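Local coordinates for DUF7790 domain-containing protein (Leptospira interrogans serogroup Icterohaemorrhagiae serovar copenhageni, PDB 6ULO) that is of unknown function but belongs to a Rossmann-like domain family and is probably held in a membrane by a transmembrane helix in its full-length form, at residues I87-F92 / G189-I194; T103-Q108 / L129-V134; L261-P266 / G275-V280; F286-S291 / D319-V324. One frame throughout, in Å; residues are numbered along the deposited sequence. Where two conformers were deposited one is given.

Interaction 1 of 4, residues I87-F92 / G189-I194; sequences IYLMDF and GKILPI
Tyr88 and Ile194 meet on one face of a pair of parallel strands at the edge of the Rossmann-like sheet. Ile87, Tyr88, Leu89 and Met90 pair in turn with Ile191, Leu192, Pro193 and Ile194, and the paired side chains alternate between the two faces. On the face with Tyr88, the aromatic ring spans the groove between Leu192 and Ile194. Its CD1 lies 3.8 Å from Leu192 CB. Ile194 turns its CG1 branch between its own backbone N and carbonyl carbon (chi1 57°), and CD1 then fills the hollow between the ring and Met90 CB. Helix 203-214 covers this side, and Tyr88 OH bonds to Leu27 O. On the other face Ile87, Ile191 and Leu89 lie side by side, with Ile191 CG2 3.8 Å from Leu89 CD1. Helices 74-82 and 94-109 pack there. Five backbone bonds join the strands, the last a longer one from Asp91 N to Ile194 O. The closest side-chain pair is Ile194 CD1 and Tyr88 CD1, 3.6 Å apart.

Interaction 2 of 4, residues T103-Q108 / L129-V134; sequences TILFLQ and LELIQV
Leu105 and Leu131 share one rotamer: each carries CG opposite its backbone N (chi1 173° and 172°), which sends the side chain out from its helix toward the other. They meet tip to tip. Leu105 CD2 touches Leu131 CG at 4.1 Å, and Leu131 CD2 comes to 4.1 Å from Leu105 CG. Phe106 CG and Ile132 CG1 instead lie beside the backbone N, anti to the carbonyl carbon. These two side chains start off to the flank of the contact, but their ends swing in. The segments belong to two packed helices, 94-109 and 125-135. The axes of 103-108 and 129-134 cross at 104° and are 11.0 Å apart at their closest. That spacing is wide, and large apolar side chains bridge it without any hydrogen bond. The Phe106 ring spans two partners. Its CD1 is 4.0 Å from Leu131 CD2, where ring and leucine run alongside one another, head against tail. Its CZ reaches Ile132 CD1 at 4.2 Å. Trp120 of helix 113-120 packs edge-to-face with the Phe106 ring, and Tyr146 of helix 139-166 also touches it. Ile132 lies against Tyr142 and Lys143 of that same long helix.

Interaction 3 of 4, residues L261-P266 / G275-V280; sequences LFPWSP and GFHYCV
His277 and Pro263 share one of two hydrogen bonds that tie the loop 261-266 to the start of an inner strand of the mixed sheet. His277 ND1 donates to Pro263 O at 2.8 Å, with the oxygen close to the imidazole plane. Ser265 N donates to Phe276 O at 2.9 Å. Ring contacts come next. Phe262 CB sits over the centre of the His277 face, 3.6 Å from the ring centroid. The Phe262 ring turns its edge to that imidazole in a T-shaped pair, with planes at 62°. Trp264 lays one face over Gly275, whose CA is 3.5 Å from the centroid of the five-membered ring in a CH-pi contact. The peptide bond between Gly275 and Phe276 is cis. Last, Ser265 OG lies at the edge of the Tyr278 ring, 3.2 Å from CD2, and bonds to Asn313 O. Both ring nitrogens of the buried His277 have partners, ND1 with Pro263 O and NE2 with Thr316 OG1, which holds the imidazole in one rotation against Phe262.

Interaction 4 of 4, residues F286-S291 / D319-V324; sequences FQKWLS and DKEPVV
Trp289 and Pro322 bring the two backbones closest, with CA atoms 5.7 Å apart. One segment is helical; the other is an extended chain without regular structure that runs past it. Pro322 lies over one face of the Trp289 indole. Its CD is 3.4 Å from the centroid of the five-membered ring, a CH-pi contact, while CB rests over the six-membered ring, 3.7 Å from CE3. At the indole edge, NE1 donates to a lone pair of Lys320 O in the carbonyl plane, at 3.0 Å and a bent 147°. The CH-pi contact on the face and the bond at the edge together fix how the ring is turned. Outside it, Lys288 crosses the Glu321 carboxylate, with CE 3.3 Å from OE2. The charges stop short of a salt bridge; a water accepts from Lys288 NZ and donates to Glu321 OE1. Asn285 ND2 also bonds to Lys320 O. The contact joins the chain after strand 315-318 to helix 283-291, and Trp289 further touches Gln281 of strand 277-282 and Val302 and Glu305 of helix 299-306.

Overall arrangement
Interactions 1, 3 and 4 follow one another along the chain, and interaction 2 is nested within the loop that interaction 1 closes. Interactions 1 and 3 both reach the mixed sheet, their centres 27 Å apart. Helix 94-109, which follows strand 86-91, brings interaction 2 against interaction 1: Ile104 packs on Ile191 and Pro193, and the centres are 17 Å apart. At the far side of the chain, strand 277-282 runs into helix 283-291 and so links interactions 3 and 4, centres 21 Å apart. Interactions 2 and 4 are furthest separated, at 44 Å between centres. The set therefore spans the protein, from a helical region packed beside one sheet edge to the C-terminal tail.

Interaction 1 of 4, residues I87-F92 / G189-I194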
loop_
_atom_site.group_PDB
_atom_site.type_symbol
_atom_site.label_atom_id
_atom_site.label_comp_id
_atom_site.label_asym_id
_atom_site.label_seq_id
_atom_site.Cartn_x
_atom_site.Cartn_y
_atom_site.Cartn_z
ATOM N N ILE A 87 -9.602 0.477 0.454
ATOM C CA ILE A 87 -8.184 0.146 0.323
ATOM C C ILE A 87 -8.040 -1.266 -0.231
ATOM O O ILE A 87 -8.391 -2.235 0.459
ATOM C CB ILE A 87 -7.448 0.242 1.667
ATOM C CG1 ILE A 87 -7.612 1.615 2.304
ATOM C CG2 ILE A 87 -5.974 -0.137 1.483
ATOM C CD1 ILE A 87 -7.034 1.714 3.705
ATOM N N TYR A 88 -7.493 -1.390 -1.448
ATOM C CA TYR A 88 -7.028 -2.682 -1.949
ATOM C C TYR A 88 -5.538 -2.854 -1.628
ATOM O O TYR A 88 -4.712 -2.019 -2.006
ATOM C CB TYR A 88 -7.206 -2.766 -3.464
ATOM C CG TYR A 88 -8.574 -3.231 -3.910
ATOM C CD1 TYR A 88 -9.094 -4.457 -3.503
ATOM C CD2 TYR A 88 -9.286 -2.506 -4.872
ATOM C CE1 TYR A 88 -10.339 -4.929 -3.994
ATOM C CE2 TYR A 88 -10.505 -2.975 -5.387
ATOM C CZ TYR A 88 -11.001 -4.182 -4.940
ATOM O OH TYR A 88 -12.176 -4.615 -5.461
ATOM N N LEU A 89 -5.201 -3.930 -0.953
ATOM C CA LEU A 89 -3.811 -4.299 -0.685
ATOM C C LEU A 89 -3.535 -5.474 -1.597
ATOM O O LEU A 89 -3.889 -6.612 -1.284
ATOM C CB LEU A 89 -3.610 -4.642 0.790
ATOM C CG LEU A 89 -3.988 -3.503 1.745
ATOM C CD1 LEU A 89 -3.861 -3.987 3.160
ATOM C CD2 LEU A 89 -3.071 -2.313 1.539
ATOM N N MET A 90 -2.940 -5.199 -2.749
ATOM C CA MET A 90 -2.713 -6.218 -3.768
ATOM C C MET A 90 -1.239 -6.587 -3.758
ATOM O O MET A 90 -0.393 -5.726 -4.024
ATOM C CB MET A 90 -3.088 -5.712 -5.169
ATOM C CG MET A 90 -2.895 -6.802 -6.209
ATOM S SD MET A 90 -3.074 -6.224 -7.945
ATOM C CE MET A 90 -1.462 -5.511 -8.188
ATOM N N ASP A 91 -0.916 -7.846 -3.488
ATOM C CA ASP A 91 0.479 -8.274 -3.487
ATOM C C ASP A 91 0.585 -9.658 -4.106
ATOM O O ASP A 91 -0.395 -10.402 -4.197
ATOM C CB ASP A 91 1.063 -8.225 -2.065
ATOM C CG ASP A 91 2.575 -8.079 -2.031
ATOM O OD1 ASP A 91 3.029 -6.909 -1.977
ATOM O OD2 ASP A 91 3.283 -9.125 -2.017
ATOM N N PHE A 92 1.777 -9.995 -4.576
ATOM C CA PHE A 92 2.017 -11.264 -5.239
ATOM C C PHE A 92 2.669 -12.294 -4.343
ATOM O O PHE A 92 2.867 -13.428 -4.780
ATOM C CB PHE A 92 2.853 -11.050 -6.510
ATOM C CG PHE A 92 2.844 -12.209 -7.456
ATOM C CD1 PHE A 92 1.659 -12.713 -7.946
ATOM C CD2 PHE A 92 4.039 -12.762 -7.897
ATOM C CE1 PHE A 92 1.660 -13.776 -8.854
ATOM C CE2 PHE A 92 4.040 -13.823 -8.791
ATOM C CZ PHE A 92 2.843 -14.309 -9.270
ATOM N N GLY A 189 -15.127 -3.708 6.364
ATOM C CA GLY A 189 -14.770 -4.581 5.273
ATOM C C GLY A 189 -14.159 -3.854 4.099
ATOM O O GLY A 189 -14.086 -4.401 2.990
ATOM N N LYS A 190 -13.677 -2.634 4.316
ATOM C CA LYS A 190 -13.183 -1.779 3.252
ATOM C C LYS A 190 -11.691 -1.851 3.060
ATOM O O LYS A 190 -11.174 -1.097 2.227
ATOM C CB LYS A 190 -13.622 -0.340 3.504
ATOM C CG LYS A 190 -15.135 -0.135 3.497
ATOM C CD LYS A 190 -15.489 1.288 3.863
ATOM C CE LYS A 190 -16.962 1.553 3.679
ATOM N NZ LYS A 190 -17.299 2.884 4.275
ATOM N N ILE A 191 -11.002 -2.735 3.773
ATOM C CA ILE A 191 -9.581 -3.002 3.539
ATOM C C ILE A 191 -9.526 -4.428 3.041
ATOM O O ILE A 191 -9.921 -5.351 3.773
ATOM C CB ILE A 191 -8.717 -2.829 4.805
ATOM C CG1 ILE A 191 -9.022 -1.509 5.495
ATOM C CG2 ILE A 191 -7.246 -2.940 4.401
ATOM C CD1 ILE A 191 -8.181 -1.264 6.760
ATOM N N LEU A 192 -9.068 -4.602 1.804
ATOM C CA LEU A 192 -9.242 -5.857 1.076
ATOM C C LEU A 192 -7.889 -6.357 0.608
ATOM O O LEU A 192 -7.346 -5.859 -0.401
ATOM C CB LEU A 192 -10.189 -5.695 -0.112
ATOM C CG LEU A 192 -11.579 -5.189 0.291
ATOM C CD1 LEU A 192 -11.727 -3.747 -0.145
ATOM C CD2 LEU A 192 -12.667 -6.017 -0.347
ATOM N N PRO A 193 -7.329 -7.368 1.267
ATOM C CA PRO A 193 -6.096 -7.980 0.764
ATOM C C PRO A 193 -6.413 -8.926 -0.369
ATOM O O PRO A 193 -7.254 -9.813 -0.222
ATOM C CB PRO A 193 -5.560 -8.754 1.966
ATOM C CG PRO A 193 -6.517 -8.558 3.079
ATOM C CD PRO A 193 -7.774 -7.970 2.539
ATOM N N ILE A 194 -5.763 -8.738 -1.498
ATOM C CA ILE A 194 -6.056 -9.525 -2.692
ATOM C C ILE A 194 -4.756 -9.979 -3.339
ATOM O O ILE A 194 -3.706 -9.321 -3.222
ATOM C CB ILE A 194 -6.948 -8.768 -3.690
ATOM C CG1 ILE A 194 -6.337 -7.424 -4.126
ATOM C CG2 ILE A 194 -8.366 -8.609 -3.151
ATOM C CD1 ILE A 194 -7.091 -6.761 -5.328
#

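Interaction 2 of 4, residues T103-Q108 / L129-V134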
loop_
_atom_site.group_PDB
_atom_site.type_symbol
_atom_site.label_atom_id
_atom_site.label_comp_id
_atom_site.label_asym_id
_atom_site.label_seq_id
_atom_site.Cartn_x
_atom_site.Cartn_y
_atom_site.Cartn_z
ATOM N N THR A 103 -3.379 -8.285 10.127
ATOM C CA THR A 103 -3.447 -6.893 10.567
ATOM C C THR A 103 -4.891 -6.385 10.593
ATOM O O THR A 103 -5.296 -5.692 11.544
ATOM C CB THR A 103 -2.560 -6.059 9.650
ATOM O OG1 THR A 103 -1.221 -6.271 10.053
ATOM C CG2 THR A 103 -2.897 -4.553 9.653
ATOM N N ILE A 104 -5.689 -6.732 9.572
ATOM C CA ILE A 104 -7.070 -6.267 9.546
ATOM C C ILE A 104 -7.871 -6.851 10.706
ATOM O O ILE A 104 -8.667 -6.151 11.347
ATOM C CB ILE A 104 -7.685 -6.599 8.170
ATOM C CG1 ILE A 104 -6.987 -5.758 7.098
ATOM C CG2 ILE A 104 -9.211 -6.407 8.169
ATOM C CD1 ILE A 104 -7.163 -6.280 5.683
ATOM N N LEU A 105 -7.690 -8.142 10.985
ATOM C CA LEU A 105 -8.356 -8.756 12.133
ATOM C C LEU A 105 -7.958 -8.050 13.419
ATOM O O LEU A 105 -8.814 -7.736 14.264
ATOM C CB LEU A 105 -7.976 -10.228 12.178
ATOM C CG LEU A 105 -8.438 -11.032 13.390
ATOM C CD1 LEU A 105 -9.968 -11.112 13.514
ATOM C CD2 LEU A 105 -7.809 -12.457 13.320
ATOM N N PHE A 106 -6.653 -7.756 13.573
ATOM C CA PHE A 106 -6.212 -7.071 14.796
ATOM C C PHE A 106 -6.805 -5.669 14.890
ATOM O O PHE A 106 -7.225 -5.247 15.969
ATOM C CB PHE A 106 -4.698 -6.988 14.871
ATOM C CG PHE A 106 -3.979 -8.294 15.059
ATOM C CD1 PHE A 106 -4.645 -9.481 15.342
ATOM C CD2 PHE A 106 -2.575 -8.312 14.966
ATOM C CE1 PHE A 106 -3.934 -10.652 15.526
ATOM C CE2 PHE A 106 -1.854 -9.472 15.150
ATOM C CZ PHE A 106 -2.542 -10.658 15.449
ATOM N N LEU A 107 -6.887 -4.945 13.775
ATOM C CA LEU A 107 -7.526 -3.628 13.785
ATOM C C LEU A 107 -8.976 -3.727 14.232
ATOM O O LEU A 107 -9.434 -2.935 15.060
ATOM C CB LEU A 107 -7.478 -2.989 12.390
ATOM C CG LEU A 107 -6.095 -2.492 11.955
ATOM C CD1 LEU A 107 -6.110 -2.235 10.436
ATOM C CD2 LEU A 107 -5.731 -1.210 12.726
ATOM N N GLN A 108 -9.721 -4.687 13.665
ATOM C CA GLN A 108 -11.122 -4.858 14.048
ATOM C C GLN A 108 -11.288 -5.042 15.548
ATOM O O GLN A 108 -12.229 -4.509 16.135
ATOM C CB GLN A 108 -11.733 -6.047 13.305
ATOM C CG GLN A 108 -11.892 -5.760 11.802
ATOM C CD GLN A 108 -12.244 -6.979 11.012
ATOM O OE1 GLN A 108 -12.017 -8.106 11.463
ATOM N NE2 GLN A 108 -12.791 -6.767 9.823
ATOM N N LEU A 129 -2.454 -14.902 19.184
ATOM C CA LEU A 129 -2.534 -16.249 18.634
ATOM C C LEU A 129 -3.850 -16.935 18.999
ATOM O O LEU A 129 -4.405 -17.675 18.183
ATOM C CB LEU A 129 -1.322 -17.079 19.066
ATOM C CG LEU A 129 0.007 -16.624 18.454
ATOM C CD1 LEU A 129 1.139 -17.358 19.142
ATOM C CD2 LEU A 129 0.049 -16.891 16.938
ATOM N N GLU A 130 -4.394 -16.651 20.180
ATOM C CA GLU A 130 -5.718 -17.165 20.513
ATOM C C GLU A 130 -6.808 -16.545 19.639
ATOM O O GLU A 130 -7.753 -17.228 19.229
ATOM C CB GLU A 130 -6.004 -16.863 21.982
ATOM C CG GLU A 130 -5.165 -17.671 22.995
ATOM C CD GLU A 130 -5.215 -17.156 24.459
ATOM O OE1 GLU A 130 -5.846 -16.105 24.751
ATOM O OE2 GLU A 130 -4.605 -17.827 25.326
ATOM N N LEU A 131 -6.683 -15.263 19.310
ATOM C CA LEU A 131 -7.648 -14.614 18.434
ATOM C C LEU A 131 -7.578 -15.218 17.039
ATOM O O LEU A 131 -8.614 -15.515 16.424
ATOM C CB LEU A 131 -7.364 -13.118 18.376
ATOM C CG LEU A 131 -8.161 -12.305 17.364
ATOM C CD1 LEU A 131 -9.637 -12.429 17.650
ATOM C CD2 LEU A 131 -7.724 -10.840 17.423
ATOM N N ILE A 132 -6.364 -15.444 16.524
ATOM C CA ILE A 132 -6.243 -16.119 15.232
ATOM C C ILE A 132 -6.887 -17.500 15.305
ATOM O O ILE A 132 -7.602 -17.917 14.377
ATOM C CB ILE A 132 -4.775 -16.198 14.782
ATOM C CG1 ILE A 132 -4.281 -14.797 14.405
ATOM C CG2 ILE A 132 -4.615 -17.179 13.609
ATOM C CD1 ILE A 132 -2.755 -14.679 14.288
ATOM N N GLN A 133 -6.646 -18.233 16.403
ATOM C CA GLN A 133 -7.167 -19.594 16.534
ATOM C C GLN A 133 -8.681 -19.654 16.353
ATOM O O GLN A 133 -9.199 -20.585 15.724
ATOM C CB GLN A 133 -6.778 -20.158 17.905
ATOM C CG GLN A 133 -7.228 -21.602 18.134
ATOM C CD GLN A 133 -6.503 -22.589 17.232
ATOM O OE1 GLN A 133 -5.369 -22.343 16.835
ATOM N NE2 GLN A 133 -7.128 -23.717 16.938
ATOM N N VAL A 134 -9.412 -18.684 16.915
ATOM C CA VAL A 134 -10.872 -18.711 16.844
ATOM C C VAL A 134 -11.428 -18.086 15.572
ATOM O O VAL A 134 -12.646 -18.169 15.348
ATOM C CB VAL A 134 -11.541 -18.063 18.076
ATOM C CG1 VAL A 134 -11.158 -18.805 19.341
ATOM C CG2 VAL A 134 -11.249 -16.578 18.174
#

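Interaction 3 of 4, residues L261-P266 / G275-V280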
loop_
_atom_site.group_PDB
_atom_site.type_symbol
_atom_site.label_atom_id
_atom_site.label_comp_id
_atom_site.label_asym_id
_atom_site.label_seq_id
_atom_site.Cartn_x
_atom_site.Cartn_y
_atom_site.Cartn_z
ATOM N N LEU A 261 21.321 12.070 -9.152
ATOM C CA LEU A 261 20.165 12.817 -9.640
ATOM C C LEU A 261 19.047 12.875 -8.617
ATOM O O LEU A 261 18.329 13.889 -8.526
ATOM C CB LEU A 261 19.581 12.140 -10.870
ATOM C CG LEU A 261 20.520 12.053 -12.064
ATOM C CD1 LEU A 261 19.750 11.326 -13.177
ATOM C CD2 LEU A 261 20.960 13.460 -12.521
ATOM N N PHE A 262 18.914 11.813 -7.831
ATOM C CA PHE A 262 17.749 11.569 -6.979
ATOM C C PHE A 262 18.266 11.209 -5.590
ATOM O O PHE A 262 18.263 10.040 -5.187
ATOM C CB PHE A 262 16.893 10.442 -7.573
ATOM C CG PHE A 262 16.424 10.720 -8.961
ATOM C CD1 PHE A 262 15.558 11.761 -9.217
ATOM C CD2 PHE A 262 16.874 9.956 -10.029
ATOM C CE1 PHE A 262 15.117 12.032 -10.529
ATOM C CE2 PHE A 262 16.446 10.231 -11.334
ATOM C CZ PHE A 262 15.582 11.275 -11.575
ATOM N N PRO A 263 18.704 12.198 -4.815
ATOM C CA PRO A 263 19.368 11.882 -3.546
ATOM C C PRO A 263 18.413 11.203 -2.566
ATOM O O PRO A 263 17.207 11.475 -2.537
ATOM C CB PRO A 263 19.842 13.252 -3.034
ATOM C CG PRO A 263 19.933 14.130 -4.263
ATOM C CD PRO A 263 18.820 13.626 -5.171
ATOM N N TRP A 264 18.958 10.281 -1.773
ATOM C CA TRP A 264 18.128 9.598 -0.784
ATOM C C TRP A 264 17.749 10.568 0.324
ATOM O O TRP A 264 18.560 11.381 0.773
ATOM C CB TRP A 264 18.866 8.385 -0.217
ATOM C CG TRP A 264 19.192 7.410 -1.302
ATOM C CD1 TRP A 264 18.632 7.355 -2.544
ATOM C CD2 TRP A 264 20.192 6.395 -1.264
ATOM N NE1 TRP A 264 19.190 6.338 -3.266
ATOM C CE2 TRP A 264 20.177 5.749 -2.513
ATOM C CE3 TRP A 264 21.122 5.988 -0.299
ATOM C CZ2 TRP A 264 21.033 4.693 -2.822
ATOM C CZ3 TRP A 264 21.975 4.942 -0.603
ATOM C CH2 TRP A 264 21.931 4.306 -1.857
ATOM N N SER A 265 16.511 10.500 0.765
ATOM C CA SER A 265 16.028 11.462 1.741
ATOM C C SER A 265 16.858 11.405 3.016
ATOM O O SER A 265 17.256 10.313 3.449
ATOM C CB SER A 265 14.574 11.146 2.095
ATOM O OG SER A 265 13.801 11.104 0.909
ATOM N N PRO A 266 17.134 12.553 3.637
ATOM C CA PRO A 266 17.733 12.540 4.976
ATOM C C PRO A 266 16.926 11.649 5.917
ATOM O O PRO A 266 15.687 11.692 5.951
ATOM C CB PRO A 266 17.673 14.018 5.408
ATOM C CG PRO A 266 17.451 14.794 4.196
ATOM C CD PRO A 266 16.748 13.902 3.206
ATOM N N GLY A 275 18.796 3.346 -0.605
ATOM C CA GLY A 275 17.541 4.041 -0.810
ATOM C C GLY A 275 17.273 4.997 0.333
ATOM O O GLY A 275 18.026 5.074 1.293
ATOM N N PHE A 276 16.224 5.801 0.201
ATOM C CA PHE A 276 15.312 5.858 -0.933
ATOM C C PHE A 276 15.076 7.315 -1.291
ATOM O O PHE A 276 15.170 8.218 -0.432
ATOM C CB PHE A 276 13.946 5.221 -0.565
ATOM C CG PHE A 276 13.995 3.747 -0.475
ATOM C CD1 PHE A 276 13.969 2.966 -1.628
ATOM C CD2 PHE A 276 14.082 3.131 0.759
ATOM C CE1 PHE A 276 14.051 1.585 -1.538
ATOM C CE2 PHE A 276 14.152 1.770 0.860
ATOM C CZ PHE A 276 14.150 0.996 -0.285
ATOM N N HIS A 277 14.759 7.535 -2.567
ATOM C CA HIS A 277 14.200 8.786 -3.051
ATOM C C HIS A 277 12.728 8.538 -3.366
ATOM O O HIS A 277 12.373 7.466 -3.874
ATOM C CB HIS A 277 14.975 9.218 -4.308
ATOM C CG HIS A 277 14.591 10.563 -4.833
ATOM N ND1 HIS A 277 15.308 11.707 -4.529
ATOM C CD2 HIS A 277 13.616 10.946 -5.691
ATOM C CE1 HIS A 277 14.762 12.737 -5.156
ATOM N NE2 HIS A 277 13.738 12.301 -5.876
ATOM N N TYR A 278 11.869 9.501 -3.027
ATOM C CA TYR A 278 10.419 9.341 -3.133
ATOM C C TYR A 278 9.941 10.042 -4.394
ATOM O O TYR A 278 10.545 11.029 -4.837
ATOM C CB TYR A 278 9.749 9.933 -1.865
ATOM C CG TYR A 278 10.139 9.122 -0.660
ATOM C CD1 TYR A 278 9.278 8.159 -0.132
ATOM C CD2 TYR A 278 11.402 9.273 -0.060
ATOM C CE1 TYR A 278 9.679 7.369 0.937
ATOM C CE2 TYR A 278 11.810 8.481 0.996
ATOM C CZ TYR A 278 10.934 7.535 1.494
ATOM O OH TYR A 278 11.329 6.731 2.528
ATOM N N CYS A 279 8.829 9.586 -4.952
ATOM C CA CYS A 279 8.342 10.175 -6.188
ATOM C C CYS A 279 6.821 10.066 -6.249
ATOM O O CYS A 279 6.243 8.998 -5.984
ATOM C CB CYS A 279 8.985 9.461 -7.372
ATOM S SG CYS A 279 8.472 10.045 -8.997
ATOM N N VAL A 280 6.172 11.171 -6.610
ATOM C CA VAL A 280 4.744 11.162 -6.931
ATOM C C VAL A 280 4.560 11.599 -8.386
ATOM O O VAL A 280 5.415 12.274 -8.971
ATOM C CB VAL A 280 3.901 12.026 -5.968
ATOM C CG1 VAL A 280 4.053 11.496 -4.584
ATOM C CG2 VAL A 280 4.320 13.482 -6.047
#

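Interaction 4 of 4, residues F286-S291 / D319-V324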
loop_
_atom_site.group_PDB
_atom_site.type_symbol
_atom_site.label_atom_id
_atom_site.label_comp_id
_atom_site.label_asym_id
_atom_site.label_seq_id
_atom_site.Cartn_x
_atom_site.Cartn_y
_atom_site.Cartn_z
ATOM N N PHE A 286 1.159 9.359 -15.706
ATOM C CA PHE A 286 1.795 8.056 -15.844
ATOM C C PHE A 286 1.206 7.277 -17.013
ATOM O O PHE A 286 1.936 6.608 -17.734
ATOM C CB PHE A 286 1.634 7.298 -14.525
ATOM C CG PHE A 286 2.385 5.994 -14.437
ATOM C CD1 PHE A 286 3.707 5.890 -14.884
ATOM C CD2 PHE A 286 1.788 4.881 -13.839
ATOM C CE1 PHE A 286 4.413 4.702 -14.741
ATOM C CE2 PHE A 286 2.498 3.687 -13.682
ATOM C CZ PHE A 286 3.818 3.598 -14.124
ATOM N N GLN A 287 -0.109 7.369 -17.221
ATOM C CA GLN A 287 -0.746 6.695 -18.352
ATOM C C GLN A 287 -0.206 7.197 -19.690
ATOM O O GLN A 287 -0.034 6.405 -20.619
ATOM C CB GLN A 287 -2.263 6.866 -18.276
ATOM C CG GLN A 287 -2.875 6.071 -17.113
ATOM C CD GLN A 287 -4.335 6.448 -16.880
ATOM O OE1 GLN A 287 -4.732 7.555 -17.206
ATOM N NE2 GLN A 287 -5.129 5.530 -16.336
ATOM N N LYS A 288 0.132 8.492 -19.782
ATOM C CA LYS A 288 0.808 9.000 -20.976
ATOM C C LYS A 288 2.166 8.334 -21.171
ATOM O O LYS A 288 2.514 7.910 -22.281
ATOM C CB LYS A 288 0.989 10.519 -20.909
ATOM C CG LYS A 288 -0.268 11.353 -20.809
ATOM C CD LYS A 288 0.106 12.844 -20.656
ATOM C CE LYS A 288 -1.100 13.749 -20.742
ATOM N NZ LYS A 288 -1.762 13.712 -22.090
ATOM N N TRP A 289 2.981 8.271 -20.111
ATOM C CA TRP A 289 4.284 7.625 -20.251
ATOM C C TRP A 289 4.137 6.176 -20.689
ATOM O O TRP A 289 4.857 5.709 -21.573
ATOM C CB TRP A 289 5.073 7.724 -18.935
ATOM C CG TRP A 289 5.578 9.108 -18.706
ATOM C CD1 TRP A 289 4.955 10.119 -18.006
ATOM C CD2 TRP A 289 6.830 9.637 -19.144
ATOM N NE1 TRP A 289 5.747 11.256 -18.020
ATOM C CE2 TRP A 289 6.899 10.975 -18.702
ATOM C CE3 TRP A 289 7.900 9.113 -19.884
ATOM C CZ2 TRP A 289 7.980 11.789 -18.985
ATOM C CZ3 TRP A 289 8.976 9.931 -20.151
ATOM C CH2 TRP A 289 9.007 11.242 -19.700
ATOM N N LEU A 290 3.187 5.457 -20.098
ATOM C CA LEU A 290 3.015 4.041 -20.422
ATOM C C LEU A 290 2.511 3.830 -21.843
ATOM O O LEU A 290 2.748 2.762 -22.411
ATOM C CB LEU A 290 2.069 3.403 -19.413
ATOM C CG LEU A 290 2.581 3.319 -17.968
ATOM C CD1 LEU A 290 1.472 2.718 -17.141
ATOM C CD2 LEU A 290 3.845 2.486 -17.937
ATOM N N SER A 291 1.791 4.795 -22.405
ATOM C CA SER A 291 1.247 4.656 -23.750
ATOM C C SER A 291 2.242 5.053 -24.828
ATOM O O SER A 291 1.982 4.797 -25.997
ATOM C CB SER A 291 -0.011 5.525 -23.907
ATOM O OG SER A 291 0.300 6.906 -23.873
ATOM N N ASP A 319 5.957 15.769 -13.333
ATOM C CA ASP A 319 4.933 16.662 -13.829
ATOM C C ASP A 319 5.114 16.983 -15.307
ATOM O O ASP A 319 4.333 17.767 -15.851
ATOM C CB ASP A 319 4.884 17.949 -12.985
ATOM C CG ASP A 319 6.251 18.595 -12.791
ATOM O OD1 ASP A 319 7.248 18.141 -13.396
ATOM O OD2 ASP A 319 6.330 19.559 -11.996
ATOM N N LYS A 320 6.104 16.385 -15.969
ATOM C CA LYS A 320 6.385 16.595 -17.381
ATOM C C LYS A 320 5.995 15.347 -18.146
ATOM O O LYS A 320 5.822 14.273 -17.579
ATOM C CB LYS A 320 7.874 16.891 -17.584
ATOM C CG LYS A 320 8.321 18.215 -16.966
ATOM C CD LYS A 320 9.840 18.465 -17.067
ATOM C CE LYS A 320 10.652 17.620 -16.087
ATOM N NZ LYS A 320 12.105 17.953 -16.110
ATOM N N GLU A 321 5.865 15.495 -19.447
ATOM C CA GLU A 321 5.302 14.436 -20.255
ATOM C C GLU A 321 6.304 13.883 -21.242
ATOM O O GLU A 321 7.285 14.549 -21.607
ATOM C CB GLU A 321 4.071 14.950 -20.999
ATOM C CG GLU A 321 3.007 15.344 -20.044
ATOM C CD GLU A 321 1.809 15.974 -20.700
ATOM O OE1 GLU A 321 1.818 16.194 -21.930
ATOM O OE2 GLU A 321 0.846 16.245 -19.960
ATOM N N PRO A 322 6.076 12.658 -21.711
ATOM C CA PRO A 322 7.012 12.053 -22.647
ATOM C C PRO A 322 7.061 12.887 -23.911
ATOM O O PRO A 322 6.034 13.352 -24.415
ATOM C CB PRO A 322 6.405 10.670 -22.905
ATOM C CG PRO A 322 4.953 10.830 -22.585
ATOM C CD PRO A 322 4.946 11.755 -21.410
ATOM N N VAL A 323 8.267 13.129 -24.386
ATOM C CA VAL A 323 8.479 13.777 -25.669
ATOM C C VAL A 323 8.804 12.682 -26.670
ATOM O O VAL A 323 9.629 11.801 -26.389
ATOM C CB VAL A 323 9.600 14.826 -25.583
ATOM C CG1 VAL A 323 9.846 15.464 -26.939
ATOM C CG2 VAL A 323 9.244 15.883 -24.552
ATOM N N VAL A 324 8.132 12.723 -27.825
ATOM C CA VAL A 324 8.288 11.682 -28.831
ATOM C C VAL A 324 9.661 11.784 -29.482
ATOM O O VAL A 324 10.121 12.877 -29.847
ATOM C CB VAL A 324 7.162 11.782 -29.876
HETATM O O HOH W 1 -0.537 16.375 -23.039
#